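Local coordinates for protein type I modular polyketide synthase (Streptomyces albus subsp. albus, PDB 6IYT) that probably selects an ethylmalonyl-type extender unit from its coenzyme A thioester and transfers it onto the acyl carrier protein during salinomycin assembly, at residues S143-A148 and L195-Q200; S118-F123 and V205-V210. One frame throughout, in Å; residues are numbered along the deposited sequence.

Interaction 1 of 2, residues S143-A148 and L195-Q200; sequences SPVFAA and LAAVWQ
The ring of F146 reaches across to helix 195-200 and brings its CE1 corner against the CD2 methyl of L195, 3.6 Å away. That methyl approaches the ring obliquely, and CG2 of V198 meets the same side chain obliquely too, nearest to F146 CB at 3.9 Å. F146 CG lies anti to the backbone N (chi1 -179°), which swings the ring from the flank of its helix into the space beside the partner helix; the in-plane edge of the ring at CE1 then comes up to the backbone N of L195. L195 and V198, one helical turn apart, thus receive one aromatic side chain between them. The two helices belong to the helical part of the acyltransferase fold and run at 142° to each other, with the segment axes 8.4 Å apart at their closest. Next to F146 in the chain, V145 points its CG1 at the backbone of A197, 3.5 Å from the carbonyl O and 4.3 Å from the CB methyl. With CG1 anti to the backbone N, this branch takes up the whole side-chain contact of V145. No hydrogen bond crosses between the helices. The polar work is done within the first of them, where S143 occupies the N-cap and its OG accepts from F146 N over 3.2 Å, at an N-H...O angle of 163°; the same OG is also hydrogen-bonded to L36 O. Residues L139 and L140 of helix 137-142 pack against F146, and V431 and F435 of helix 428-439 against V198.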
loop_
_atom_site.group_PDB
_atom_site.type_symbol
_atom_site.label_atom_id
_atom_site.label_comp_id
_atom_site.label_asym_id
_atom_site.label_seq_id
_atom_site.Cartn_x
_atom_site.Cartn_y
_atom_site.Cartn_z
ATOM N N SER A 143 -15.030 -6.275 -6.644
ATOM C CA SER A 143 -13.869 -6.792 -7.415
ATOM C C SER A 143 -13.670 -8.288 -7.200
ATOM O O SER A 143 -13.062 -8.699 -6.218
ATOM C CB SER A 143 -12.565 -6.033 -7.012
ATOM O OG SER A 143 -11.432 -6.575 -7.669
ATOM N N PRO A 144 -13.990 -9.085 -8.227
ATOM C CA PRO A 144 -13.784 -10.513 -8.108
ATOM C C PRO A 144 -12.314 -10.903 -8.002
ATOM O O PRO A 144 -11.998 -11.840 -7.301
ATOM C CB PRO A 144 -14.416 -11.063 -9.381
ATOM C CG PRO A 144 -15.515 -10.104 -9.704
ATOM C CD PRO A 144 -15.064 -8.746 -9.194
ATOM N N VAL A 145 -11.416 -10.113 -8.621
ATOM C CA VAL A 145 -9.968 -10.359 -8.526
ATOM C C VAL A 145 -9.508 -10.200 -7.059
ATOM O O VAL A 145 -8.825 -11.084 -6.489
ATOM C CB VAL A 145 -9.165 -9.359 -9.400
ATOM C CG1 VAL A 145 -7.719 -9.337 -8.952
ATOM C CG2 VAL A 145 -9.259 -9.729 -10.874
ATOM N N PHE A 146 -9.953 -9.119 -6.419
ATOM C CA PHE A 146 -9.617 -8.880 -5.018
ATOM C C PHE A 146 -10.225 -9.956 -4.124
ATOM O O PHE A 146 -9.555 -10.510 -3.268
ATOM C CB PHE A 146 -10.078 -7.487 -4.586
ATOM C CG PHE A 146 -9.739 -7.139 -3.152
ATOM C CD1 PHE A 146 -8.437 -6.893 -2.771
ATOM C CD2 PHE A 146 -10.720 -7.111 -2.190
ATOM C CE1 PHE A 146 -8.139 -6.553 -1.466
ATOM C CE2 PHE A 146 -10.436 -6.745 -0.898
ATOM C CZ PHE A 146 -9.145 -6.427 -0.545
ATOM N N ALA A 147 -11.484 -10.262 -4.333
ATOM C CA ALA A 147 -12.170 -11.222 -3.470
ATOM C C ALA A 147 -11.538 -12.622 -3.573
ATOM O O ALA A 147 -11.466 -13.356 -2.588
ATOM C CB ALA A 147 -13.650 -11.261 -3.829
ATOM N N ALA A 148 -11.173 -13.030 -4.790
ATOM C CA ALA A 148 -10.547 -14.341 -4.995
ATOM C C ALA A 148 -9.236 -14.462 -4.252
ATOM O O ALA A 148 -8.937 -15.510 -3.669
ATOM C CB ALA A 148 -10.328 -14.594 -6.476
ATOM N N LEU A 195 -4.423 -6.745 -2.225
ATOM C CA LEU A 195 -4.363 -5.517 -3.009
ATOM C C LEU A 195 -3.282 -5.579 -4.076
ATOM O O LEU A 195 -3.465 -5.072 -5.176
ATOM C CB LEU A 195 -4.176 -4.287 -2.126
ATOM C CG LEU A 195 -5.323 -3.837 -1.256
ATOM C CD1 LEU A 195 -4.869 -2.684 -0.376
ATOM C CD2 LEU A 195 -6.538 -3.414 -2.054
ATOM N N ALA A 196 -2.237 -6.355 -3.839
ATOM C CA ALA A 196 -1.193 -6.504 -4.878
ATOM C C ALA A 196 -1.766 -7.231 -6.135
ATOM O O ALA A 196 -1.417 -6.896 -7.282
ATOM C CB ALA A 196 -0.016 -7.238 -4.328
ATOM N N ALA A 197 -2.767 -8.089 -5.936
ATOM C CA ALA A 197 -3.394 -8.771 -7.043
ATOM C C ALA A 197 -4.254 -7.851 -7.912
ATOM O O ALA A 197 -4.443 -8.123 -9.077
ATOM C CB ALA A 197 -4.221 -9.949 -6.552
ATOM N N VAL A 198 -4.781 -6.770 -7.335
ATOM C CA VAL A 198 -5.543 -5.798 -8.096
ATOM C C VAL A 198 -4.612 -5.104 -9.100
ATOM O O VAL A 198 -4.930 -4.969 -10.260
ATOM C CB VAL A 198 -6.204 -4.753 -7.165
ATOM C CG1 VAL A 198 -6.791 -3.601 -7.950
ATOM C CG2 VAL A 198 -7.257 -5.423 -6.296
ATOM N N TRP A 199 -3.448 -4.680 -8.635
ATOM C CA TRP A 199 -2.433 -4.096 -9.553
ATOM C C TRP A 199 -1.991 -5.127 -10.595
ATOM O O TRP A 199 -1.804 -4.798 -11.761
ATOM C CB TRP A 199 -1.215 -3.579 -8.759
ATOM C CG TRP A 199 -1.503 -2.300 -7.980
ATOM C CD1 TRP A 199 -1.667 -2.182 -6.635
ATOM C CD2 TRP A 199 -1.555 -0.961 -8.498
ATOM N NE1 TRP A 199 -1.917 -0.896 -6.305
ATOM C CE2 TRP A 199 -1.827 -0.115 -7.420
ATOM C CE3 TRP A 199 -1.469 -0.415 -9.776
ATOM C CZ2 TRP A 199 -1.956 1.280 -7.566
ATOM C CZ3 TRP A 199 -1.571 0.986 -9.918
ATOM C CH2 TRP A 199 -1.827 1.796 -8.824
ATOM N N GLN A 200 -1.734 -6.334 -10.154
ATOM C CA GLN A 200 -1.312 -7.389 -11.039
ATOM C C GLN A 200 -2.276 -7.583 -12.220
ATOM O O GLN A 200 -1.842 -7.820 -13.349
ATOM C CB GLN A 200 -1.208 -8.675 -10.244
ATOM C CG GLN A 200 -0.797 -9.883 -11.052
ATOM C CD GLN A 200 -0.651 -11.116 -10.168
ATOM O OE1 GLN A 200 -1.168 -11.158 -9.040
ATOM N NE2 GLN A 200 0.090 -12.093 -10.645
#

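Interaction 2 of 2, residues S118-F123 and V205-V210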
loop_
_atom_site.group_PDB
_atom_site.type_symbol
_atom_site.label_atom_id
_atom_site.label_comp_id
_atom_site.label_asym_id
_atom_site.label_seq_id
_atom_site.Cartn_x
_atom_site.Cartn_y
_atom_site.Cartn_z
ATOM N N SER A 118 10.473 6.055 -15.725
ATOM C CA SER A 118 11.129 5.213 -16.741
ATOM C C SER A 118 11.907 4.040 -16.142
ATOM O O SER A 118 12.568 3.275 -16.877
ATOM C CB SER A 118 12.065 6.073 -17.622
ATOM O OG SER A 118 13.046 6.739 -16.838
ATOM N N GLY A 119 11.728 3.813 -14.843
ATOM C CA GLY A 119 12.574 2.855 -14.117
ATOM C C GLY A 119 11.795 1.651 -13.627
ATOM O O GLY A 119 10.709 1.341 -14.140
ATOM N N LYS A 120 12.353 0.983 -12.629
ATOM C CA LYS A 120 11.777 -0.225 -12.087
ATOM C C LYS A 120 10.702 0.079 -11.036
ATOM O O LYS A 120 10.655 1.184 -10.475
ATOM C CB LYS A 120 12.866 -1.078 -11.505
ATOM C CG LYS A 120 13.816 -1.608 -12.578
ATOM C CD LYS A 120 15.171 -1.976 -11.994
ATOM C CE LYS A 120 15.133 -3.332 -11.348
ATOM N NZ LYS A 120 16.486 -3.957 -11.339
ATOM N N THR A 121 9.915 -0.944 -10.728
ATOM C CA THR A 121 8.743 -0.836 -9.845
ATOM C C THR A 121 8.983 -1.673 -8.615
ATOM O O THR A 121 9.411 -2.839 -8.723
ATOM C CB THR A 121 7.474 -1.376 -10.537
ATOM O OG1 THR A 121 7.132 -0.545 -11.659
ATOM C CG2 THR A 121 6.322 -1.428 -9.575
ATOM N N VAL A 122 8.824 -1.060 -7.442
ATOM C CA VAL A 122 8.867 -1.782 -6.198
ATOM C C VAL A 122 7.546 -1.674 -5.468
ATOM O O VAL A 122 6.932 -0.619 -5.460
ATOM C CB VAL A 122 10.017 -1.268 -5.302
ATOM C CG1 VAL A 122 9.941 0.239 -5.110
ATOM C CG2 VAL A 122 10.029 -1.979 -3.993
ATOM N N PHE A 123 7.057 -2.808 -4.947
ATOM C CA PHE A 123 5.872 -2.784 -4.102
ATOM C C PHE A 123 6.250 -2.628 -2.648
ATOM O O PHE A 123 7.174 -3.324 -2.137
ATOM C CB PHE A 123 5.020 -4.025 -4.275
ATOM C CG PHE A 123 4.072 -3.954 -5.453
ATOM C CD1 PHE A 123 4.467 -3.378 -6.651
ATOM C CD2 PHE A 123 2.800 -4.434 -5.352
ATOM C CE1 PHE A 123 3.574 -3.270 -7.713
ATOM C CE2 PHE A 123 1.907 -4.351 -6.427
ATOM C CZ PHE A 123 2.317 -3.776 -7.604
ATOM N N VAL A 205 3.320 -4.981 -11.749
ATOM C CA VAL A 205 3.899 -6.017 -10.900
ATOM C C VAL A 205 5.237 -5.579 -10.335
ATOM O O VAL A 205 5.956 -4.777 -10.950
ATOM C CB VAL A 205 4.079 -7.371 -11.664
ATOM C CG1 VAL A 205 2.732 -7.971 -12.044
ATOM C CG2 VAL A 205 4.956 -7.211 -12.888
ATOM N N PRO A 206 5.613 -6.128 -9.179
ATOM C CA PRO A 206 6.888 -5.714 -8.555
ATOM C C PRO A 206 8.098 -6.352 -9.215
ATOM O O PRO A 206 8.019 -7.504 -9.663
ATOM C CB PRO A 206 6.758 -6.242 -7.127
ATOM C CG PRO A 206 5.828 -7.373 -7.238
ATOM C CD PRO A 206 4.811 -6.932 -8.267
ATOM N N ASP A 207 9.136 -5.542 -9.419
ATOM C CA ASP A 207 10.483 -6.034 -9.729
ATOM C C ASP A 207 11.246 -6.324 -8.442
ATOM O O ASP A 207 12.306 -7.008 -8.451
ATOM C CB ASP A 207 11.260 -4.990 -10.565
ATOM C CG ASP A 207 10.574 -4.674 -11.903
ATOM O OD1 ASP A 207 10.247 -5.637 -12.624
ATOM O OD2 ASP A 207 10.320 -3.471 -12.207
ATOM N N ALA A 208 10.750 -5.771 -7.352
ATOM C CA ALA A 208 11.278 -6.006 -6.017
ATOM C C ALA A 208 10.166 -5.702 -5.023
ATOM O O ALA A 208 9.212 -4.996 -5.365
ATOM C CB ALA A 208 12.455 -5.123 -5.746
ATOM N N VAL A 209 10.366 -6.089 -3.769
ATOM C CA VAL A 209 9.415 -5.747 -2.706
ATOM C C VAL A 209 10.150 -5.202 -1.495
ATOM O O VAL A 209 11.332 -5.459 -1.332
ATOM C CB VAL A 209 8.585 -6.948 -2.255
ATOM C CG1 VAL A 209 7.740 -7.500 -3.397
ATOM C CG2 VAL A 209 9.489 -8.029 -1.662
ATOM N N VAL A 210 9.475 -4.309 -0.755
ATOM C CA VAL A 210 10.005 -3.765 0.510
ATOM C C VAL A 210 8.878 -3.672 1.499
ATOM O O VAL A 210 7.764 -3.240 1.161
ATOM C CB VAL A 210 10.620 -2.377 0.350
ATOM C CG1 VAL A 210 11.305 -1.948 1.631
ATOM C CG2 VAL A 210 11.600 -2.355 -0.785
#
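Parallel pairing of F123 with V209 joins two neighbouring strands of the four-stranded parallel sheet in the acyltransferase core. F123 N donates to A208 O (3.1 Å), and F123 O receives V210 N (2.9 Å) almost in line with its carbonyl bond. Two residues earlier in each segment, D207 clamps T121 twice: its backbone N donates to T121 O over 2.8 Å, while its OD2 accepts from T121 N at 3.0 Å, the N-H lying on the anti side of the carboxylate. On one side of the sheet V122 CG2 meets V210 CG2 at 3.6 Å. On the other, P206 lies over one face of the F123 ring. Further out, strand 388-393 pairs with the far edge of strand 120-125 through backbone bonds of K120 and V122 to V390, and the preceding turn is held by D389, whose carboxylate accepts from S118 N and G119 N. V210 leads directly into the probable GxSxG nucleophile elbow at G211, S213 and G215. F123 CG is anti to its carbonyl carbon (chi1 -84°), which leaves one ring face under P206 CD, a CH-pi contact 3.9 Å from the ring centroid and 11° off its normal.

Overall arrangement
The centres of the two contacts lie 18 Å apart, and the chain links them closely: strand 120-125 comes first, then helices 144-158 and 181-200, then strand 208-211, so both halves of interaction 1 fall between those of interaction 2. Helix 181-200 is followed, after a short loop, by strand 208-211 and packs back on the sheet, W199 CB lying 3.7 Å from F123 CZ and A196 CB 4.1 Å from F123 CE2. Interaction 1 therefore joins two helices beside the sheet, and interaction 2 joins one outermost strand, 208-211, to its neighbour 120-125. The probable nucleophile elbow starts at the end of strand 208-211, consistent with this layered core carrying the acyl-transfer site.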